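Local coordinates for protein luciferase (Lingulodinium polyedrum, PDB 1VPR) that catalyses the oxidation of the open tetrapyrrole dinoflagellate luciferin by molecular oxygen, emitting blue light, here as one of three homologous luciferase domains, at residues A[132-137]-A[343-348]; A[143-148]-A[323-328]; A[230-233]-A[237-240]. All coordinates share one frame; numbering follows the deposited sequence.

Interaction 1: A[132-137]-A[343-348]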
ATOM      1  N   GLY A 132       8.877 -14.795  -2.559  1.00 17.51           N
ATOM      2  CA  GLY A 132       9.698 -14.601  -1.370  1.00 17.54           C
ATOM      3  C   GLY A 132      11.173 -14.993  -1.508  1.00 18.45           C
ATOM      4  O   GLY A 132      11.967 -14.776  -0.593  1.00 20.47           O
ATOM      5  N   ASP A 133      11.561 -15.556  -2.642  1.00 18.48           N
ATOM      6  CA  ASP A 133      12.946 -15.987  -2.844  1.00 18.90           C
ATOM      7  C   ASP A 133      13.734 -14.888  -3.554  1.00 20.05           C
ATOM      8  O   ASP A 133      13.612 -14.708  -4.779  1.00 19.26           O
ATOM      9  CB  ASP A 133      12.965 -17.283  -3.681  1.00 19.23           C
ATOM     10  CG  ASP A 133      14.350 -17.939  -3.748  1.00 21.75           C
ATOM     11  OD1 ASP A 133      15.395 -17.261  -3.525  1.00 21.09           O
ATOM     12  OD2 ASP A 133      14.381 -19.158  -4.052  1.00 21.16           O
ATOM     13  N   LYS A 134      14.554 -14.165  -2.786  1.00 19.03           N
ATOM     14  CA  LYS A 134      15.323 -13.050  -3.328  1.00 17.70           C
ATOM     15  C   LYS A 134      16.367 -13.454  -4.349  1.00 18.62           C
ATOM     16  O   LYS A 134      16.827 -12.605  -5.115  1.00 16.44           O
ATOM     17  CB  LYS A 134      15.986 -12.265  -2.179  1.00 18.53           C
ATOM     18  CG  LYS A 134      14.972 -11.626  -1.203  1.00 16.42           C
ATOM     19  CD  LYS A 134      15.653 -11.128   0.094  1.00 17.73           C
ATOM     20  CE  LYS A 134      16.707 -10.069  -0.206  1.00 15.00           C
ATOM     21  NZ  LYS A 134      16.085  -8.800  -0.659  1.00 15.72           N
ATOM     22  N   THR A 135      16.729 -14.741  -4.380  1.00 18.44           N
ATOM     23  CA  THR A 135      17.733 -15.247  -5.321  1.00 19.13           C
ATOM     24  C   THR A 135      17.201 -15.595  -6.719  1.00 19.93           C
ATOM     25  O   THR A 135      17.975 -15.945  -7.618  1.00 17.42           O
ATOM     26  CB  THR A 135      18.432 -16.513  -4.770  1.00 21.65           C
ATOM     27  OG1 THR A 135      17.515 -17.626  -4.782  1.00 21.47           O
ATOM     28  CG2 THR A 135      18.891 -16.259  -3.326  1.00 19.28           C
ATOM     29  N   LEU A 136      15.894 -15.493  -6.921  1.00 18.66           N
ATOM     30  CA  LEU A 136      15.318 -15.836  -8.228  1.00 19.01           C
ATOM     31  C   LEU A 136      15.013 -14.634  -9.113  1.00 19.49           C
ATOM     32  O   LEU A 136      14.595 -13.584  -8.639  1.00 20.16           O
ATOM     33  CB  LEU A 136      14.018 -16.624  -8.035  1.00 17.10           C
ATOM     34  CG  LEU A 136      14.112 -17.918  -7.232  1.00 19.42           C
ATOM     35  CD1 LEU A 136      12.722 -18.553  -7.127  1.00 20.59           C
ATOM     36  CD2 LEU A 136      15.099 -18.885  -7.891  1.00 20.85           C
ATOM     37  N   LYS A 137      15.221 -14.793 -10.409  1.00 19.82           N
ATOM     38  CA  LYS A 137      14.894 -13.741 -11.349  1.00 19.83           C
ATOM     39  C   LYS A 137      13.415 -13.941 -11.674  1.00 21.19           C
ATOM     40  O   LYS A 137      12.937 -15.085 -11.712  1.00 20.25           O
ATOM     41  CB  LYS A 137      15.701 -13.904 -12.626  1.00 22.52           C
ATOM     42  CG  LYS A 137      17.188 -13.811 -12.443  1.00 24.56           C
ATOM     43  CD  LYS A 137      17.858 -13.926 -13.782  1.00 28.08           C
ATOM     44  CE  LYS A 137      19.365 -13.861 -13.639  1.00 30.79           C
ATOM     45  NZ  LYS A 137      20.012 -14.168 -14.955  1.00 31.02           N
ATOM     46  N   ALA A 343      20.347  -3.896 -10.719  1.00 20.26           N
ATOM     47  CA  ALA A 343      19.612  -5.096 -10.364  1.00 19.74           C
ATOM     48  C   ALA A 343      20.269  -5.892  -9.242  1.00 20.21           C
ATOM     49  O   ALA A 343      20.570  -7.079  -9.402  1.00 18.93           O
ATOM     50  CB  ALA A 343      19.455  -5.965 -11.612  1.00 19.93           C
ATOM     51  N   LYS A 344      20.506  -5.230  -8.112  1.00 19.44           N
ATOM     52  CA  LYS A 344      21.106  -5.879  -6.946  1.00 17.13           C
ATOM     53  C   LYS A 344      20.303  -5.428  -5.742  1.00 16.85           C
ATOM     54  O   LYS A 344      19.962  -4.247  -5.610  1.00 18.61           O
ATOM     55  CB  LYS A 344      22.566  -5.474  -6.786  1.00 19.05           C
ATOM     56  N   ASP A 345      19.957  -6.365  -4.873  1.00 16.82           N
ATOM     57  CA  ASP A 345      19.177  -5.999  -3.698  1.00 14.99           C
ATOM     58  C   ASP A 345      20.028  -5.245  -2.672  1.00 13.30           C
ATOM     59  O   ASP A 345      21.134  -5.651  -2.370  1.00 13.54           O
ATOM     60  CB  ASP A 345      18.583  -7.250  -3.052  1.00 14.28           C
ATOM     61  CG  ASP A 345      17.526  -7.915  -3.906  1.00 16.07           C
ATOM     62  OD1 ASP A 345      17.077  -8.996  -3.478  1.00 16.19           O
ATOM     63  OD2 ASP A 345      17.113  -7.383  -4.972  1.00 14.78           O
ATOM     64  N   LEU A 346      19.493  -4.146  -2.149  1.00 13.75           N
ATOM     65  CA  LEU A 346      20.164  -3.330  -1.150  1.00 14.26           C
ATOM     66  C   LEU A 346      20.532  -4.143   0.084  1.00 12.18           C
ATOM     67  O   LEU A 346      21.465  -3.793   0.792  1.00 13.11           O
ATOM     68  CB  LEU A 346      19.257  -2.136  -0.755  1.00 14.31           C
ATOM     69  CG  LEU A 346      18.958  -1.111  -1.865  1.00 14.46           C
ATOM     70  CD1 LEU A 346      17.998  -0.021  -1.362  1.00 16.45           C
ATOM     71  CD2 LEU A 346      20.281  -0.475  -2.315  1.00 17.82           C
ATOM     72  N   ASP A 347      19.833  -5.245   0.329  1.00 13.28           N
ATOM     73  CA  ASP A 347      20.137  -6.064   1.507  1.00 14.50           C
ATOM     74  C   ASP A 347      20.833  -7.403   1.201  1.00 14.51           C
ATOM     75  O   ASP A 347      20.933  -8.282   2.065  1.00 13.83           O
ATOM     76  CB  ASP A 347      18.858  -6.291   2.341  1.00 13.26           C
ATOM     77  CG  ASP A 347      17.755  -6.975   1.566  1.00 16.32           C
ATOM     78  OD1 ASP A 347      17.662  -6.786   0.332  1.00 16.36           O
ATOM     79  OD2 ASP A 347      16.950  -7.693   2.195  1.00 17.53           O
ATOM     80  N   TYR A 348      21.318  -7.538  -0.029  1.00 14.88           N
ATOM     81  CA  TYR A 348      22.045  -8.726  -0.478  1.00 17.09           C
ATOM     82  C   TYR A 348      23.146  -8.982   0.564  1.00 15.32           C
ATOM     83  O   TYR A 348      23.810  -8.041   1.007  1.00 13.19           O
ATOM     84  CB  TYR A 348      22.664  -8.445  -1.851  1.00 16.71           C
ATOM     85  CG  TYR A 348      23.565  -9.555  -2.353  1.00 18.19           C
ATOM     86  CD1 TYR A 348      23.063 -10.591  -3.140  1.00 20.01           C
ATOM     87  CD2 TYR A 348      24.916  -9.583  -2.005  1.00 19.61           C
ATOM     88  CE1 TYR A 348      23.885 -11.634  -3.572  1.00 20.42           C
ATOM     89  CE2 TYR A 348      25.754 -10.621  -2.425  1.00 20.79           C
ATOM     90  CZ  TYR A 348      25.234 -11.636  -3.204  1.00 20.58           C
ATOM     91  OH  TYR A 348      26.073 -12.640  -3.602  1.00 21.43           O
TER
HETATM   92  O   HOH W   1      18.842 -10.891  -4.153  1.00 16.90           O
HETATM   93  O   HOH W   2      15.321  -9.864  -5.339  1.00 17.96           O
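A salt-bridge network of Lys134, Asp345 and Asp347 joins two type I beta turns, Asp133 to Leu136 and Asp345 to Tyr348, in loops of the luciferase catalytic domain. The ammonium group of Lys134 does nearly all the touching. Its NZ reaches OD1 of Asp347 at 2.7 Å, approaching from the syn side and lying close to the carboxylate plane, while the bond from NZ to the second oxygen, OD2 of Asp347, is weak at 3.2 Å. The other carboxylate is met differently: NZ stands well above the plane of Asp345, 3.0 Å from its OD1. Bends at the third and fourth torsions of the lysine (chi3 60°, chi4 70°) curl the end of the chain and bring NZ to both acids.

Asp345 OD1 is also reached by two waters, each of which donates both to this oxygen and to the carbonyl O of Lys134, so the lysine is tied to Asp345 at both its backbone and its tip. Water 1 lies 2.8 Å from Lys134 O and 2.7 Å from Asp345 OD1. The other oxygen, OD2 of Asp345, accepts the backbone N-H of Tyr322 in helix 321-324, and Asp347 OD1 has a further, weak bond from Ser319 N. Two acids around a single buried amine should favour the charged form of the lysine. Within the turn that carries Lys134, Asp133 OD1 accepts the backbone N-H of Thr135, 3.0 Å from its N, an Asx turn lying inside one of the two type I turns that the three-residue salt-bridge network joins.

Interaction 2: A[143-148]-A[323-328]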
ATOM      1  N   LEU A 143      11.033  -6.400 -15.432  1.00 19.13           N
ATOM      2  CA  LEU A 143       9.755  -5.719 -15.562  1.00 18.72           C
ATOM      3  C   LEU A 143      10.047  -4.400 -16.269  1.00 18.32           C
ATOM      4  O   LEU A 143      11.124  -3.820 -16.103  1.00 18.52           O
ATOM      5  CB  LEU A 143       9.123  -5.464 -14.177  1.00 20.04           C
ATOM      6  CG  LEU A 143       8.539  -6.677 -13.412  1.00 20.25           C
ATOM      7  CD1 LEU A 143       8.189  -6.286 -11.969  1.00 16.64           C
ATOM      8  CD2 LEU A 143       7.287  -7.203 -14.137  1.00 20.70           C
ATOM      9  N   PRO A 144       9.111  -3.928 -17.112  1.00 17.46           N
ATOM     10  CA  PRO A 144       9.321  -2.661 -17.803  1.00 20.45           C
ATOM     11  C   PRO A 144       9.161  -1.507 -16.811  1.00 19.30           C
ATOM     12  O   PRO A 144       8.273  -1.552 -15.968  1.00 17.28           O
ATOM     13  CB  PRO A 144       8.189  -2.639 -18.851  1.00 20.60           C
ATOM     14  CG  PRO A 144       7.950  -4.083 -19.141  1.00 18.96           C
ATOM     15  CD  PRO A 144       8.008  -4.683 -17.729  1.00 18.45           C
ATOM     16  N   TRP A 145      10.033  -0.501 -16.881  1.00 18.03           N
ATOM     17  CA  TRP A 145       9.869   0.682 -16.036  1.00 17.20           C
ATOM     18  C   TRP A 145       8.822   1.495 -16.810  1.00 18.42           C
ATOM     19  O   TRP A 145       8.826   1.486 -18.046  1.00 19.04           O
ATOM     20  CB  TRP A 145      11.163   1.491 -15.948  1.00 17.21           C
ATOM     21  CG  TRP A 145      12.225   0.868 -15.060  1.00 17.99           C
ATOM     22  CD1 TRP A 145      13.221   0.016 -15.444  1.00 19.02           C
ATOM     23  CD2 TRP A 145      12.384   1.066 -13.647  1.00 15.25           C
ATOM     24  NE1 TRP A 145      13.996  -0.326 -14.360  1.00 18.24           N
ATOM     25  CE2 TRP A 145      13.500   0.302 -13.244  1.00 16.36           C
ATOM     26  CE3 TRP A 145      11.688   1.813 -12.686  1.00 16.91           C
ATOM     27  CZ2 TRP A 145      13.945   0.258 -11.911  1.00 16.56           C
ATOM     28  CZ3 TRP A 145      12.128   1.777 -11.354  1.00 14.66           C
ATOM     29  CH2 TRP A 145      13.244   1.007 -10.978  1.00 15.09           C
ATOM     30  N   PRO A 146       7.892   2.179 -16.113  1.00 18.83           N
ATOM     31  CA  PRO A 146       6.892   2.954 -16.859  1.00 16.94           C
ATOM     32  C   PRO A 146       7.403   4.275 -17.404  1.00 18.59           C
ATOM     33  O   PRO A 146       7.900   5.113 -16.653  1.00 17.07           O
ATOM     34  CB  PRO A 146       5.770   3.143 -15.839  1.00 15.65           C
ATOM     35  CG  PRO A 146       6.520   3.221 -14.528  1.00 14.22           C
ATOM     36  CD  PRO A 146       7.544   2.101 -14.676  1.00 18.28           C
ATOM     37  N   ALA A 147       7.284   4.462 -18.718  1.00 20.36           N
ATOM     38  CA  ALA A 147       7.705   5.703 -19.375  1.00 20.30           C
ATOM     39  C   ALA A 147       7.234   6.921 -18.584  1.00 20.01           C
ATOM     40  O   ALA A 147       6.088   6.951 -18.127  1.00 19.48           O
ATOM     41  CB  ALA A 147       7.105   5.768 -20.806  1.00 19.41           C
ATOM     42  N   GLY A 148       8.100   7.925 -18.431  1.00 19.75           N
ATOM     43  CA  GLY A 148       7.706   9.129 -17.702  1.00 18.78           C
ATOM     44  C   GLY A 148       8.004   9.105 -16.211  1.00 20.02           C
ATOM     45  O   GLY A 148       7.749  10.083 -15.508  1.00 18.17           O
ATOM     46  N   THR A 323      15.284  -9.589  -8.353  1.00 17.01           N
ATOM     47  CA  THR A 323      14.137 -10.354  -8.838  1.00 15.40           C
ATOM     48  C   THR A 323      13.337  -9.570  -9.874  1.00 16.75           C
ATOM     49  O   THR A 323      13.139 -10.023 -11.007  1.00 14.76           O
ATOM     50  CB  THR A 323      13.194 -10.741  -7.676  1.00 15.65           C
ATOM     51  OG1 THR A 323      13.879 -11.615  -6.770  1.00 16.10           O
ATOM     52  CG2 THR A 323      11.929 -11.452  -8.208  1.00 15.34           C
ATOM     53  N   ALA A 324      12.906  -8.367  -9.499  1.00 15.97           N
ATOM     54  CA  ALA A 324      12.101  -7.545 -10.384  1.00 15.80           C
ATOM     55  C   ALA A 324      12.737  -7.206 -11.732  1.00 17.78           C
ATOM     56  O   ALA A 324      12.028  -7.160 -12.742  1.00 15.40           O
ATOM     57  CB  ALA A 324      11.684  -6.264  -9.665  1.00 17.30           C
ATOM     58  N   LEU A 325      14.045  -6.935 -11.755  1.00 15.47           N
ATOM     59  CA  LEU A 325      14.724  -6.617 -13.008  1.00 17.48           C
ATOM     60  C   LEU A 325      15.413  -7.868 -13.588  1.00 19.02           C
ATOM     61  O   LEU A 325      16.165  -7.783 -14.566  1.00 17.62           O
ATOM     62  CB  LEU A 325      15.752  -5.492 -12.783  1.00 18.32           C
ATOM     63  CG  LEU A 325      15.207  -4.192 -12.153  1.00 16.61           C
ATOM     64  CD1 LEU A 325      16.358  -3.175 -12.009  1.00 17.04           C
ATOM     65  CD2 LEU A 325      14.083  -3.605 -13.054  1.00 16.45           C
ATOM     66  N   ALA A 326      15.141  -9.031 -12.999  1.00 18.01           N
ATOM     67  CA  ALA A 326      15.747 -10.280 -13.466  1.00 20.84           C
ATOM     68  C   ALA A 326      17.247 -10.132 -13.662  1.00 20.16           C
ATOM     69  O   ALA A 326      17.794 -10.582 -14.675  1.00 19.84           O
ATOM     70  CB  ALA A 326      15.107 -10.734 -14.792  1.00 20.71           C
ATOM     71  N   GLY A 327      17.904  -9.481 -12.712  1.00 20.94           N
ATOM     72  CA  GLY A 327      19.344  -9.314 -12.792  1.00 20.75           C
ATOM     73  C   GLY A 327      19.868  -8.353 -13.841  1.00 22.85           C
ATOM     74  O   GLY A 327      21.078  -8.276 -14.042  1.00 23.27           O
ATOM     75  N   ARG A 328      18.995  -7.601 -14.500  1.00 22.18           N
ATOM     76  CA  ARG A 328      19.463  -6.675 -15.532  1.00 23.63           C
ATOM     77  C   ARG A 328      19.624  -5.236 -15.075  1.00 23.45           C
ATOM     78  O   ARG A 328      18.639  -4.521 -14.872  1.00 22.17           O
ATOM     79  CB  ARG A 328      18.525  -6.710 -16.753  1.00 27.22           C
ATOM     80  CG  ARG A 328      19.026  -5.828 -17.905  1.00 31.60           C
ATOM     81  CD  ARG A 328      18.096  -5.770 -19.119  1.00 33.66           C
ATOM     82  NE  ARG A 328      18.545  -4.747 -20.067  1.00 36.76           N
ATOM     83  CZ  ARG A 328      17.894  -4.395 -21.179  1.00 36.97           C
ATOM     84  NH1 ARG A 328      18.388  -3.448 -21.969  1.00 33.99           N
ATOM     85  NH2 ARG A 328      16.751  -4.992 -21.504  1.00 37.68           N
TER
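Leu325 and Trp145 both set CG beside the backbone N and opposite the carbonyl carbon (chi1 -55° and -75°), and these rotations bring the leucine's CD2 methyl to the indole. The two side chains cross at about a right angle. CD2 of Leu325 comes in obliquely on the NE1-CE2-CZ2 flank of the indole, 3.5 Å from NE1 and 4.0 Å from CE2 of Trp145, while the other methyl, CD1, is nearest CZ2, at 4.2 Å from that atom of Trp145. The indole has further neighbours: Tyr339 stacks on it, and the ring of Tyr237 meets it at an inclined angle.

One backbone bond joins the segments. The N-H of Leu143 is given to the carbonyl O of Ala324, with N and O 3.0 Å apart and an N-H...O angle of 163°. The carbonyl belongs to the last residue of helix 321-324, where the chain offers no further helical N-H, and the loop 143-148 supplies one. Beside this bond the side chain of Leu143 leans over the same oxygen, its CG 3.6 Å from Ala324 O, and its CD1 methyl comes 4.2 Å from CB of Ala324. Leu143, Ala324 and Leu325 all also pack on Tyr237 of strand 237-241, so the loop and helix end cover the barrel there together. Beyond Leu325 the chain turns through Ala326, the C-prime residue, which has positive phi; Gly327 N bonds to Tyr322 O and Ala326 N to Thr323 O, the Schellman motif that ends this helix.

Interaction 3: A[230-233]-A[237-240]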
ATOM      1  N   ARG A 230       6.977  -2.118   5.905  1.00 17.25           N
ATOM      2  CA  ARG A 230       7.935  -2.279   4.807  1.00 16.08           C
ATOM      3  C   ARG A 230       8.850  -1.059   4.778  1.00 16.02           C
ATOM      4  O   ARG A 230       8.468   0.042   5.183  1.00 14.05           O
ATOM      5  CB  ARG A 230       7.242  -2.428   3.429  1.00 15.98           C
ATOM      6  CG  ARG A 230       6.734  -1.122   2.789  1.00 14.92           C
ATOM      7  CD  ARG A 230       5.366  -0.728   3.297  1.00 14.71           C
ATOM      8  NE  ARG A 230       4.383  -1.773   2.984  1.00 17.39           N
ATOM      9  CZ  ARG A 230       3.614  -2.372   3.898  1.00 18.23           C
ATOM     10  NH1 ARG A 230       3.718  -2.035   5.172  1.00 16.86           N
ATOM     11  NH2 ARG A 230       2.734  -3.304   3.541  1.00 15.91           N
ATOM     12  N   THR A 231      10.080  -1.278   4.345  1.00 15.66           N
ATOM     13  CA  THR A 231      11.055  -0.195   4.224  1.00 17.03           C
ATOM     14  C   THR A 231      11.534  -0.217   2.774  1.00 15.97           C
ATOM     15  O   THR A 231      11.807  -1.286   2.218  1.00 16.13           O
ATOM     16  CB  THR A 231      12.284  -0.417   5.142  1.00 17.79           C
ATOM     17  OG1 THR A 231      11.883  -0.334   6.517  1.00 20.52           O
ATOM     18  CG2 THR A 231      13.335   0.646   4.899  1.00 17.51           C
ATOM     19  N   TRP A 232      11.643   0.954   2.161  1.00 14.13           N
ATOM     20  CA  TRP A 232      12.106   1.012   0.785  1.00 15.08           C
ATOM     21  C   TRP A 232      12.932   2.266   0.543  1.00 15.34           C
ATOM     22  O   TRP A 232      13.019   3.141   1.403  1.00 14.10           O
ATOM     23  CB  TRP A 232      10.907   0.950  -0.196  1.00 14.10           C
ATOM     24  CG  TRP A 232       9.707   1.765   0.176  1.00 13.48           C
ATOM     25  CD1 TRP A 232       8.506   1.290   0.656  1.00 15.40           C
ATOM     26  CD2 TRP A 232       9.584   3.200   0.155  1.00 15.19           C
ATOM     27  NE1 TRP A 232       7.658   2.331   0.942  1.00 15.75           N
ATOM     28  CE2 TRP A 232       8.290   3.515   0.649  1.00 15.91           C
ATOM     29  CE3 TRP A 232      10.437   4.246  -0.227  1.00 14.99           C
ATOM     30  CZ2 TRP A 232       7.832   4.833   0.776  1.00 18.74           C
ATOM     31  CZ3 TRP A 232       9.979   5.565  -0.099  1.00 14.83           C
ATOM     32  CH2 TRP A 232       8.691   5.843   0.399  1.00 16.74           C
ATOM     33  N   LYS A 233      13.565   2.346  -0.622  1.00 14.77           N
ATOM     34  CA  LYS A 233      14.360   3.522  -0.952  1.00 14.33           C
ATOM     35  C   LYS A 233      13.962   4.014  -2.347  1.00 13.08           C
ATOM     36  O   LYS A 233      13.681   3.210  -3.256  1.00 12.45           O
ATOM     37  CB  LYS A 233      15.866   3.199  -0.906  1.00 13.26           C
ATOM     38  CG  LYS A 233      16.770   4.387  -1.324  1.00 14.41           C
ATOM     39  CD  LYS A 233      18.270   4.048  -1.170  1.00 14.94           C
ATOM     40  CE  LYS A 233      19.126   5.241  -1.582  1.00 13.80           C
ATOM     41  NZ  LYS A 233      20.512   5.146  -1.054  1.00 13.67           N
ATOM     42  N   TYR A 237      13.018  -1.354  -6.004  1.00 10.98           N
ATOM     43  CA  TYR A 237      11.858  -2.237  -5.921  1.00 11.97           C
ATOM     44  C   TYR A 237      11.606  -2.847  -4.551  1.00 11.19           C
ATOM     45  O   TYR A 237      12.504  -2.990  -3.721  1.00 12.05           O
ATOM     46  CB  TYR A 237      12.011  -3.410  -6.910  1.00 11.96           C
ATOM     47  CG  TYR A 237      11.342  -3.215  -8.253  1.00 14.70           C
ATOM     48  CD1 TYR A 237      12.054  -2.742  -9.350  1.00 13.98           C
ATOM     49  CD2 TYR A 237      10.001  -3.516  -8.422  1.00 13.00           C
ATOM     50  CE1 TYR A 237      11.439  -2.582 -10.584  1.00 14.46           C
ATOM     51  CE2 TYR A 237       9.378  -3.357  -9.639  1.00 15.88           C
ATOM     52  CZ  TYR A 237      10.107  -2.890 -10.714  1.00 15.29           C
ATOM     53  OH  TYR A 237       9.482  -2.734 -11.910  1.00 15.25           O
ATOM     54  N   PHE A 238      10.352  -3.187  -4.312  1.00 12.21           N
ATOM     55  CA  PHE A 238      10.001  -3.894  -3.106  1.00 13.54           C
ATOM     56  C   PHE A 238       8.805  -4.737  -3.469  1.00 12.58           C
ATOM     57  O   PHE A 238       8.119  -4.502  -4.467  1.00 14.20           O
ATOM     58  CB  PHE A 238       9.781  -2.965  -1.882  1.00 12.27           C
ATOM     59  CG  PHE A 238       8.666  -1.967  -2.028  1.00 13.39           C
ATOM     60  CD1 PHE A 238       7.447  -2.180  -1.396  1.00 10.85           C
ATOM     61  CD2 PHE A 238       8.862  -0.785  -2.734  1.00 10.44           C
ATOM     62  CE1 PHE A 238       6.427  -1.215  -1.460  1.00 12.47           C
ATOM     63  CE2 PHE A 238       7.867   0.176  -2.803  1.00 10.21           C
ATOM     64  CZ  PHE A 238       6.639  -0.039  -2.158  1.00 12.31           C
ATOM     65  N   TYR A 239       8.572  -5.747  -2.665  1.00 14.82           N
ATOM     66  CA  TYR A 239       7.517  -6.699  -2.916  1.00 12.71           C
ATOM     67  C   TYR A 239       6.367  -6.519  -1.920  1.00 14.57           C
ATOM     68  O   TYR A 239       6.596  -6.443  -0.711  1.00 13.94           O
ATOM     69  CB  TYR A 239       8.129  -8.095  -2.786  1.00 14.56           C
ATOM     70  CG  TYR A 239       7.128  -9.227  -2.680  1.00 15.25           C
ATOM     71  CD1 TYR A 239       6.086  -9.338  -3.597  1.00 17.20           C
ATOM     72  CD2 TYR A 239       7.233 -10.190  -1.666  1.00 15.15           C
ATOM     73  CE1 TYR A 239       5.163 -10.382  -3.527  1.00 17.34           C
ATOM     74  CE2 TYR A 239       6.311 -11.238  -1.577  1.00 17.28           C
ATOM     75  CZ  TYR A 239       5.278 -11.324  -2.522  1.00 16.98           C
ATOM     76  OH  TYR A 239       4.383 -12.372  -2.504  1.00 17.86           O
ATOM     77  N   GLU A 240       5.147  -6.428  -2.438  1.00 15.73           N
ATOM     78  CA  GLU A 240       3.975  -6.299  -1.590  1.00 15.10           C
ATOM     79  C   GLU A 240       3.032  -7.498  -1.693  1.00 16.20           C
ATOM     80  O   GLU A 240       2.273  -7.608  -2.654  1.00 16.80           O
ATOM     81  CB  GLU A 240       3.180  -5.036  -1.941  1.00 18.04           C
ATOM     82  CG  GLU A 240       3.845  -3.731  -1.530  1.00 15.99           C
ATOM     83  CD  GLU A 240       3.565  -3.368  -0.072  1.00 19.42           C
ATOM     84  OE1 GLU A 240       3.373  -4.288   0.768  1.00 18.21           O
ATOM     85  OE2 GLU A 240       3.560  -2.154   0.227  1.00 17.67           O
TER
HETATM   86  O   HOH W   3      13.656  -0.616  -1.756  1.00 13.11           O
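The phenyl ring of Phe238 carries Trp232 on one face, with CD1 of the indole 3.6 Å above its centre, and has Glu240 OE2 at its edge. The pair is an offset stack, with the five-membered ring of Trp232 and the phenyl ring 4.4 Å apart between centroids and their planes inclined by 23°. With CG of each set between the backbone N and the carbonyl carbon (chi1 42° and 61°), the two side chains run side by side, pointing the same way, between strands 229-233 and 237-241. These antiparallel neighbours end the sheet order of the calycin barrel and bond instead to their other neighbours, Cys216 for Trp232 and Gly250 for Phe238, consistent with the open seam between the fourth and fifth strands of fatty acid-binding proteins.

A salt bridge crosses that seam too. Arg230 grips Glu240 side-on: NE lies 2.9 Å from OE2 of Glu240, and NH2 lies 3.0 Å from OE1, which uses its syn lone pair. Each carboxylate oxygen has its own nitrogen, which should hold the glutamate firmly. The guanidinium is held further at its outer end, where NH2 also donates to Arg227 O and NH1 to Val218 O.

All three contacts lie in the catalytic domain, on the same side of the chain's centre and 12 to 14 Å apart between their own centres. Along the sequence, interaction 1 spans both others, and interaction 2 spans interaction 3, whose two strands follow each other directly. Interactions 1 and 2 meet where Leu136 O probably accepts a hydrogen bond from Thr323 OG1, and helix 321-324 serves both, through Tyr322 in one case and Ala324 in the other. Tyr237 connects interaction 2 to interaction 3, packing against Leu143, Trp145, Ala324 and Leu325. Loops before and after the barrel strands thus lie near the gap between strands 229-233 and 237-241.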